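Local coordinates for CdiI immunity protein (Cupriavidus taiwanensis, PDB 5T87), which binds the CdiA toxin as its immunity protein in contact-dependent growth inhibition, probably protecting the cell by blocking the toxin's activity, at residues A[9-14]-A[32-37]; A[15-20]-A[46-51]; A[26-31]-A[60-65]. All blocks are in the same frame, centred on the assembly; numbering follows the deposited sequence. Where two conformers were deposited one is given.

Contact 1 of 3, residues A[9-14]-A[32-37]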
loop_
_atom_site.group_PDB
_atom_site.type_symbol
_atom_site.label_atom_id
_atom_site.label_comp_id
_atom_site.label_asym_id
_atom_site.label_seq_id
_atom_site.Cartn_x
_atom_site.Cartn_y
_atom_site.Cartn_z
ATOM N N ALA A 9 9.981 -3.903 -8.225
ATOM C CA ALA A 9 10.371 -4.373 -9.556
ATOM C C ALA A 9 9.143 -4.819 -10.328
ATOM O O ALA A 9 8.166 -5.266 -9.734
ATOM C CB ALA A 9 11.340 -5.541 -9.443
ATOM N N ARG A 10 9.193 -4.685 -11.653
ATOM C CA ARG A 10 8.141 -5.185 -12.539
ATOM C C ARG A 10 8.390 -6.660 -12.862
ATOM O O ARG A 10 9.348 -6.989 -13.563
ATOM C CB ARG A 10 8.081 -4.359 -13.833
ATOM C CG ARG A 10 7.491 -5.093 -15.039
ATOM C CD ARG A 10 5.974 -5.250 -14.974
ATOM N NE ARG A 10 5.462 -6.093 -16.055
ATOM C CZ ARG A 10 4.176 -6.218 -16.359
ATOM N NH1 ARG A 10 3.269 -5.545 -15.671
ATOM N NH2 ARG A 10 3.800 -7.012 -17.354
ATOM N N ILE A 11 7.526 -7.533 -12.342
ATOM C CA ILE A 11 7.523 -8.959 -12.692
ATOM C C ILE A 11 6.544 -9.186 -13.844
ATOM O O ILE A 11 5.370 -8.774 -13.752
ATOM C CB ILE A 11 7.117 -9.844 -11.507
ATOM C CG1 ILE A 11 8.184 -9.764 -10.405
ATOM C CG2 ILE A 11 6.943 -11.299 -11.951
ATOM C CD1 ILE A 11 7.679 -10.155 -9.029
ATOM N N PRO A 12 7.007 -9.852 -14.930
ATOM C CA PRO A 12 6.106 -10.071 -16.055
ATOM C C PRO A 12 4.853 -10.815 -15.626
ATOM O O PRO A 12 4.923 -11.699 -14.762
ATOM C CB PRO A 12 6.931 -10.935 -17.013
ATOM C CG PRO A 12 8.331 -10.619 -16.684
ATOM C CD PRO A 12 8.339 -10.424 -15.200
ATOM N N ASN A 13 3.730 -10.436 -16.228
ATOM C CA ASN A 13 2.426 -11.025 -15.936
ATOM C C ASN A 13 2.473 -12.564 -15.959
ATOM O O ASN A 13 2.021 -13.229 -15.026
ATOM C CB ASN A 13 1.413 -10.494 -16.956
ATOM C CG ASN A 13 -0.031 -10.772 -16.565
ATOM O OD1 ASN A 13 -0.488 -11.926 -16.575
ATOM N ND2 ASN A 13 -0.777 -9.706 -16.257
ATOM N N ALA A 14 3.069 -13.109 -17.013
ATOM C CA ALA A 14 3.151 -14.559 -17.234
ATOM C C ALA A 14 3.826 -15.372 -16.123
ATOM O O ALA A 14 3.600 -16.570 -16.013
ATOM C CB ALA A 14 3.854 -14.832 -18.559
ATOM N N CYS A 32 2.912 -9.445 -5.367
ATOM C CA CYS A 32 1.843 -8.575 -4.898
ATOM C C CYS A 32 2.091 -7.133 -5.253
ATOM O O CYS A 32 1.206 -6.450 -5.731
ATOM C CB CYS A 32 1.648 -8.707 -3.395
ATOM S SG CYS A 32 0.982 -10.331 -2.936
ATOM N N LEU A 33 3.306 -6.656 -5.046
ATOM C CA LEU A 33 3.598 -5.262 -5.360
ATOM C C LEU A 33 3.696 -4.981 -6.854
ATOM O O LEU A 33 3.296 -3.903 -7.295
ATOM C CB LEU A 33 4.849 -4.796 -4.650
ATOM C CG LEU A 33 4.637 -4.502 -3.170
ATOM C CD1 LEU A 33 6.005 -4.379 -2.503
ATOM C CD2 LEU A 33 3.787 -3.247 -2.951
ATOM N N SER A 34 4.201 -5.933 -7.634
ATOM C CA SER A 34 4.229 -5.767 -9.082
ATOM C C SER A 34 2.790 -5.603 -9.629
ATOM O O SER A 34 2.516 -4.749 -10.492
ATOM C CB SER A 34 4.935 -6.943 -9.743
ATOM O OG SER A 34 5.224 -6.636 -11.100
ATOM N N ILE A 35 1.889 -6.415 -9.091
ATOM C CA ILE A 35 0.466 -6.286 -9.354
ATOM C C ILE A 35 -0.026 -4.913 -8.914
ATOM O O ILE A 35 -0.684 -4.216 -9.686
ATOM C CB ILE A 35 -0.338 -7.396 -8.635
ATOM C CG1 ILE A 35 -0.112 -8.741 -9.328
ATOM C CG2 ILE A 35 -1.820 -7.072 -8.606
ATOM C CD1 ILE A 35 -0.451 -9.932 -8.462
ATOM N N ALA A 36 0.277 -4.536 -7.680
ATOM C CA ALA A 36 -0.256 -3.292 -7.139
ATOM C C ALA A 36 0.150 -2.086 -7.972
ATOM O O ALA A 36 -0.695 -1.245 -8.247
ATOM C CB ALA A 36 0.168 -3.099 -5.702
ATOM N N TYR A 37 1.413 -2.037 -8.407
ATOM C CA TYR A 37 1.985 -0.849 -9.059
ATOM C C TYR A 37 1.867 -0.833 -10.575
ATOM O O TYR A 37 1.810 0.247 -11.159
ATOM C CB TYR A 37 3.489 -0.660 -8.681
ATOM C CG TYR A 37 3.759 0.106 -7.398
ATOM C CD1 TYR A 37 2.957 -0.084 -6.278
ATOM C CD2 TYR A 37 4.851 0.992 -7.288
ATOM C CE1 TYR A 37 3.199 0.597 -5.098
ATOM C CE2 TYR A 37 5.115 1.670 -6.091
ATOM C CZ TYR A 37 4.272 1.468 -4.997
ATOM O OH TYR A 37 4.417 2.106 -3.785
#

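Contact 2 of 3, residues A[15-20]-A[46-51]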
loop_
_atom_site.group_PDB
_atom_site.type_symbol
_atom_site.label_atom_id
_atom_site.label_comp_id
_atom_site.label_asym_id
_atom_site.label_seq_id
_atom_site.Cartn_x
_atom_site.Cartn_y
_atom_site.Cartn_z
ATOM N N GLU A 15 4.662 -14.738 -15.316
ATOM C CA GLU A 15 5.411 -15.454 -14.274
ATOM C C GLU A 15 4.733 -15.410 -12.906
ATOM O O GLU A 15 5.113 -16.156 -12.007
ATOM C CB GLU A 15 6.846 -14.914 -14.203
ATOM C CG GLU A 15 7.607 -15.085 -15.521
ATOM C CD GLU A 15 9.035 -14.549 -15.499
ATOM O OE1 GLU A 15 9.545 -14.136 -14.424
ATOM O OE2 GLU A 15 9.663 -14.548 -16.584
ATOM N N ILE A 16 3.702 -14.581 -12.774
ATOM C CA ILE A 16 3.134 -14.221 -11.475
ATOM C C ILE A 16 2.541 -15.419 -10.721
ATOM O O ILE A 16 2.856 -15.639 -9.547
ATOM C CB ILE A 16 2.072 -13.102 -11.640
ATOM C CG1 ILE A 16 2.734 -11.778 -12.039
ATOM C CG2 ILE A 16 1.239 -12.900 -10.372
ATOM C CD1 ILE A 16 3.382 -11.014 -10.902
ATOM N N ASP A 17 1.691 -16.185 -11.393
ATOM C CA ASP A 17 0.996 -17.302 -10.745
ATOM C C ASP A 17 1.941 -18.394 -10.253
ATOM O O ASP A 17 1.680 -19.017 -9.226
ATOM C CB ASP A 17 -0.056 -17.904 -11.678
ATOM C CG ASP A 17 -1.197 -16.956 -11.958
ATOM O OD1 ASP A 17 -1.634 -16.241 -11.033
ATOM O OD2 ASP A 17 -1.666 -16.922 -13.114
ATOM N N HIS A 18 3.028 -18.618 -10.985
ATOM C CA HIS A 18 4.060 -19.540 -10.534
ATOM C C HIS A 18 4.733 -19.020 -9.254
ATOM O O HIS A 18 4.932 -19.772 -8.304
ATOM C CB HIS A 18 5.096 -19.810 -11.624
ATOM C CG HIS A 18 6.165 -20.763 -11.187
ATOM N ND1 HIS A 18 7.506 -20.428 -11.159
ATOM C CD2 HIS A 18 6.083 -22.023 -10.692
ATOM C CE1 HIS A 18 8.207 -21.453 -10.706
ATOM N NE2 HIS A 18 7.368 -22.430 -10.408
ATOM N N VAL A 19 5.054 -17.733 -9.226
ATOM C CA VAL A 19 5.682 -17.124 -8.062
ATOM C C VAL A 19 4.776 -17.222 -6.836
ATOM O O VAL A 19 5.257 -17.422 -5.720
ATOM C CB VAL A 19 6.027 -15.644 -8.322
ATOM C CG1 VAL A 19 6.483 -14.944 -7.049
ATOM C CG2 VAL A 19 7.099 -15.519 -9.399
ATOM N N LEU A 20 3.473 -17.062 -7.040
ATOM C CA LEU A 20 2.520 -17.111 -5.932
ATOM C C LEU A 20 2.264 -18.522 -5.404
ATOM O O LEU A 20 1.824 -18.676 -4.264
ATOM C CB LEU A 20 1.179 -16.500 -6.350
ATOM C CG LEU A 20 1.123 -14.995 -6.603
ATOM C CD1 LEU A 20 -0.302 -14.639 -6.989
ATOM C CD2 LEU A 20 1.560 -14.207 -5.382
ATOM N N PHE A 46 -7.264 -8.233 -8.840
ATOM C CA PHE A 46 -8.045 -8.271 -7.582
ATOM C C PHE A 46 -8.206 -9.714 -7.144
ATOM O O PHE A 46 -7.985 -10.034 -5.991
ATOM C CB PHE A 46 -9.406 -7.592 -7.806
ATOM C CG PHE A 46 -10.329 -7.564 -6.613
ATOM C CD1 PHE A 46 -9.902 -7.112 -5.380
ATOM C CD2 PHE A 46 -11.668 -7.919 -6.760
ATOM C CE1 PHE A 46 -10.773 -7.061 -4.303
ATOM C CE2 PHE A 46 -12.548 -7.883 -5.677
ATOM C CZ PHE A 46 -12.104 -7.434 -4.453
ATOM N N LYS A 47 -8.555 -10.576 -8.097
ATOM C CA LYS A 47 -8.618 -12.037 -7.906
ATOM C C LYS A 47 -7.368 -12.599 -7.218
ATOM O O LYS A 47 -7.464 -13.368 -6.263
ATOM C CB LYS A 47 -8.832 -12.699 -9.268
ATOM C CG LYS A 47 -8.673 -14.201 -9.326
ATOM C CD LYS A 47 -9.029 -14.736 -10.711
ATOM C CE LYS A 47 -8.294 -16.051 -10.976
ATOM N NZ LYS A 47 -8.421 -16.575 -12.369
ATOM N N ARG A 48 -6.199 -12.187 -7.692
ATOM C CA ARG A 48 -4.943 -12.739 -7.201
ATOM C C ARG A 48 -4.541 -12.236 -5.840
ATOM O O ARG A 48 -4.115 -13.027 -4.986
ATOM C CB ARG A 48 -3.828 -12.528 -8.211
ATOM C CG ARG A 48 -3.896 -13.566 -9.306
ATOM C CD ARG A 48 -3.255 -13.108 -10.600
ATOM N NE ARG A 48 -3.336 -14.180 -11.587
ATOM C CZ ARG A 48 -4.435 -14.518 -12.263
ATOM N NH1 ARG A 48 -5.567 -13.841 -12.109
ATOM N NH2 ARG A 48 -4.391 -15.529 -13.117
ATOM N N LEU A 49 -4.688 -10.934 -5.631
ATOM C CA LEU A 49 -4.487 -10.341 -4.301
ATOM C C LEU A 49 -5.395 -10.942 -3.205
ATOM O O LEU A 49 -4.941 -11.202 -2.083
ATOM C CB LEU A 49 -4.662 -8.824 -4.370
ATOM C CG LEU A 49 -3.615 -8.090 -5.229
ATOM C CD1 LEU A 49 -3.878 -6.593 -5.226
ATOM C CD2 LEU A 49 -2.196 -8.364 -4.749
ATOM N N LYS A 50 -6.658 -11.188 -3.543
ATOM C CA LYS A 50 -7.603 -11.807 -2.620
ATOM C C LYS A 50 -7.202 -13.230 -2.224
ATOM O O LYS A 50 -7.348 -13.614 -1.064
ATOM C CB LYS A 50 -9.009 -11.841 -3.222
ATOM C CG LYS A 50 -9.715 -10.490 -3.302
ATOM C CD LYS A 50 -11.219 -10.655 -3.482
ATOM C CE LYS A 50 -11.572 -11.230 -4.837
ATOM N NZ LYS A 50 -13.034 -11.446 -4.921
ATOM N N SER A 51 -6.726 -14.015 -3.181
ATOM C CA SER A 51 -6.312 -15.383 -2.872
ATOM C C SER A 51 -5.151 -15.390 -1.851
ATOM O O SER A 51 -5.059 -16.291 -1.012
ATOM C CB SER A 51 -5.896 -16.139 -4.136
ATOM O OG SER A 51 -4.643 -15.666 -4.607
#

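Contact 3 of 3, residues A[26-31]-A[60-65]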
loop_
_atom_site.group_PDB
_atom_site.type_symbol
_atom_site.label_atom_id
_atom_site.label_comp_id
_atom_site.label_asym_id
_atom_site.label_seq_id
_atom_site.Cartn_x
_atom_site.Cartn_y
_atom_site.Cartn_z
ATOM N N GLU A 26 9.627 -13.158 0.116
ATOM C CA GLU A 26 10.093 -11.953 -0.607
ATOM C C GLU A 26 9.658 -11.999 -2.072
ATOM O O GLU A 26 9.344 -10.977 -2.650
ATOM C CB GLU A 26 11.614 -11.753 -0.481
ATOM C CG GLU A 26 12.033 -11.427 0.943
ATOM C CD GLU A 26 13.551 -11.496 1.214
ATOM O OE1 GLU A 26 13.932 -11.848 2.387
ATOM O OE2 GLU A 26 14.337 -11.193 0.266
ATOM N N ALA A 27 9.636 -13.192 -2.654
ATOM C CA ALA A 27 9.139 -13.371 -4.008
ATOM C C ALA A 27 7.655 -13.021 -4.044
ATOM O O ALA A 27 7.191 -12.307 -4.951
ATOM C CB ALA A 27 9.364 -14.801 -4.488
ATOM N N ILE A 28 6.920 -13.492 -3.040
ATOM C CA ILE A 28 5.472 -13.285 -3.032
ATOM C C ILE A 28 5.124 -11.812 -2.849
ATOM O O ILE A 28 4.217 -11.296 -3.522
ATOM C CB ILE A 28 4.752 -14.189 -2.007
ATOM C CG1 ILE A 28 4.779 -15.638 -2.485
ATOM C CG2 ILE A 28 3.296 -13.791 -1.845
ATOM C CD1 ILE A 28 4.757 -16.608 -1.330
ATOM N N ALA A 29 5.851 -11.145 -1.958
ATOM C CA ALA A 29 5.664 -9.720 -1.741
ATOM C C ALA A 29 5.937 -8.956 -3.028
ATOM O O ALA A 29 5.203 -8.032 -3.381
ATOM C CB ALA A 29 6.588 -9.237 -0.646
ATOM N N ASP A 30 6.991 -9.355 -3.734
ATOM C CA ASP A 30 7.345 -8.700 -4.977
ATOM C C ASP A 30 6.236 -8.842 -5.992
ATOM O O ASP A 30 5.911 -7.892 -6.665
ATOM C CB ASP A 30 8.655 -9.258 -5.546
ATOM C CG ASP A 30 9.863 -8.847 -4.740
ATOM O OD1 ASP A 30 9.728 -8.012 -3.820
ATOM O OD2 ASP A 30 10.951 -9.385 -5.025
ATOM N N ALA A 31 5.659 -10.032 -6.084
ATOM C CA ALA A 31 4.523 -10.292 -6.984
ATOM C C ALA A 31 3.314 -9.426 -6.637
ATOM O O ALA A 31 2.783 -8.724 -7.500
ATOM C CB ALA A 31 4.146 -11.760 -6.947
ATOM N N ASP A 60 0.925 -13.694 8.360
ATOM C CA ASP A 60 0.149 -12.456 8.488
ATOM C C ASP A 60 0.752 -11.293 7.703
ATOM O O ASP A 60 0.034 -10.494 7.117
ATOM C CB ASP A 60 0.024 -12.053 9.955
ATOM C CG ASP A 60 -0.866 -12.991 10.751
ATOM O OD1 ASP A 60 -1.681 -13.744 10.151
ATOM O OD2 ASP A 60 -0.764 -12.972 11.993
ATOM N N SER A 61 2.077 -11.221 7.701
ATOM C CA SER A 61 2.816 -10.227 6.940
ATOM C C SER A 61 2.374 -10.186 5.487
ATOM O O SER A 61 2.138 -9.125 4.958
ATOM C CB SER A 61 4.330 -10.495 7.026
ATOM O OG SER A 61 4.661 -11.773 6.488
ATOM N N LEU A 62 2.248 -11.345 4.858
ATOM C CA LEU A 62 1.906 -11.417 3.435
ATOM C C LEU A 62 0.449 -11.103 3.152
ATOM O O LEU A 62 0.136 -10.412 2.172
ATOM C CB LEU A 62 2.262 -12.784 2.845
ATOM C CG LEU A 62 3.758 -13.026 2.619
ATOM C CD1 LEU A 62 3.963 -14.397 1.980
ATOM C CD2 LEU A 62 4.386 -11.914 1.763
ATOM N N ARG A 63 -0.423 -11.593 4.024
ATOM C CA ARG A 63 -1.861 -11.370 3.913
ATOM C C ARG A 63 -2.168 -9.893 4.052
ATOM O O ARG A 63 -2.936 -9.329 3.277
ATOM C CB ARG A 63 -2.596 -12.185 4.970
ATOM C CG ARG A 63 -2.419 -13.678 4.751
ATOM C CD ARG A 63 -2.975 -14.526 5.867
ATOM N NE ARG A 63 -4.426 -14.444 5.919
ATOM C CZ ARG A 63 -5.156 -14.085 6.977
ATOM N NH1 ARG A 63 -4.596 -13.772 8.149
ATOM N NH2 ARG A 63 -6.472 -14.055 6.864
ATOM N N SER A 64 -1.526 -9.270 5.023
ATOM C CA SER A 64 -1.674 -7.848 5.271
ATOM C C SER A 64 -1.161 -7.006 4.098
ATOM O O SER A 64 -1.810 -6.028 3.691
ATOM C CB SER A 64 -0.946 -7.480 6.571
ATOM O OG SER A 64 -1.376 -6.219 7.051
ATOM N N LEU A 65 -0.016 -7.398 3.545
ATOM C CA LEU A 65 0.549 -6.700 2.394
ATOM C C LEU A 65 -0.401 -6.743 1.174
ATOM O O LEU A 65 -0.607 -5.734 0.469
ATOM C CB LEU A 65 1.919 -7.284 2.028
ATOM C CG LEU A 65 2.551 -6.707 0.754
ATOM C CD1 LEU A 65 2.734 -5.213 0.887
ATOM C CD2 LEU A 65 3.861 -7.384 0.406
#

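Contact 1 of 3, residues A[9-14]-A[32-37]
The loop leading from strand 4-5 to helix 16-22 runs over helix 25-38 and is fastened there by S34, whose side chain meets A9, R10 and I11 in this mainly helical fold. S34 has OG anti to its own backbone N (chi1 -167°), which carries the hydroxyl off the helix surface and against the loop backbone. There OG accepts the amide of I11, with N and OG 2.8 Å apart and an N-H...O angle of 157°, a short and fairly straight bond. It gives the extended loop a polar anchor on a helix flank. R10 has the CA closest to that of S34, at 5.3 Å; its CB starts away from the helix, but the bend at chi2 (75°) brings the chain back alongside it. In the conformer modelled here, R10 NH1 makes a salt bridge to OE2 of E39, while N13 uses ND2 to hydrogen-bond OE1 of the same carboxylate. This is a second tie, between the loop and the residue that follows the helix. The branched carbon CB of I11 comes within 3.7 Å of S34 OG, and A9 O lies 3.5 Å from S34 OG and close to its CB.

Contact 2 of 3, residues A[15-20]-A[46-51]
D17 and R48 meet through their charged ends in a side-on bidentate Asp-Arg salt bridge, an interhelical clasp at the protein surface between helix 16-22 and helix 42-53, which flank helix 25-38 in sequence. Just before D17, I16 starts with CB toward helix 42-53, but the end of its side chain leads away and it packs on I35. The CA atoms of D17 and R48, 8.3 Å apart, are the nearest pair between residues 15-20 and 46-51, so side chains rather than backbones span the gap. D17 has CB pointing alongside, but CG lies beside the backbone N and opposite the carbonyl carbon, which brings the carboxylate toward R48. There two nitrogens of the arginine grip it, one for each oxygen. D17 OD1 takes R48 NE at 2.7 Å in a bent bond, 136° at the hydrogen, and lies somewhat tilted from the guanidinium plane. D17 OD2 takes R48 NH2 at 3.1 Å in a straighter one, 167°, and sits in that plane. Both oxygens use their syn lone pairs, yet the two flat groups are turned 37° from each other, a twist that goes with the unequal bonds. R48 reaches across with a chain extended from CG to NE, at about a right angle to the D17 side chain. W44 adds a second hold: its carbonyl oxygen accepts NH1 and its ring makes a cation-pi contact.

One turn on, L20 points at helix 42-53 and lays its CD1 4.3 Å from R48 CB, an apolar contact beneath the salt bridge.

Helix 16-22 thus lies beside helix 42-53, with I16, V19 and L20 resting on helix 25-38, while L49 packs against helix 60-76 and F46 against helix 82-91.

Contact 3 of 3, residues A[26-31]-A[60-65]
I28 and A29 on helix 25-38 face L62 and L65 on helix 60-76, and the four side chains meet in a purely apolar contact with no hydrogen bond across it. L62 works with both prongs of its fork. Its CD1 reaches I28, coming to 3.9 Å from the methyl CG2, and the two side chains cross at about a right angle. Its CD2 turns to the next residue and lies 4.1 Å from A29 N. The shortest approach belongs to L65, whose CD2 sits 3.5 Å from A29 CB. Unlike L62, L65 swings CG to the side opposite its backbone N (chi1 175°), and the chain thereby reaches over to the small A29.

A29 and L62 also bring the backbones nearest, with CA atoms 6.6 Å apart. Next outward, L20 of helix 16-22 and R58 cover I28. On the far side of helix 60-76, R63 NH1 forms a salt bridge with D60 OD1, at 3.5 Å, and both residues rest on helix 96-114. L41 of the CdiA toxin chain packs on A29, and R39 of that chain on L65, so the toxin borders this seam.

The two helix segments run parallel, 5° apart with their axes 10.2 Å from each other. Such side-by-side parallel helices, with the antiparallel helix 42-53 between them in sequence, are consistent with an alpha-solenoid-like stacking of helices.

Helix 25-38 joins the set: contacts 1 and 3 both lie on it, their centres about 12 Å apart, while contact 2 links the helices before and after it in sequence. The centre of contact 2 is about 10 Å from that of contact 1 and about 11 Å from that of contact 3. I11 stitches them together: its CG2 lies 3.7 Å from I16 CD1, and its CD1 3.6 Å from A31 N. Contacts 2 and 3 meet where V19 CG1 comes 3.4 Å from A27 O. Toward the CdiA toxin chain the three differ. Its H46 packs on L33 and Y37 of contact 1, it also borders contact 3, and it touches neither segment of contact 2.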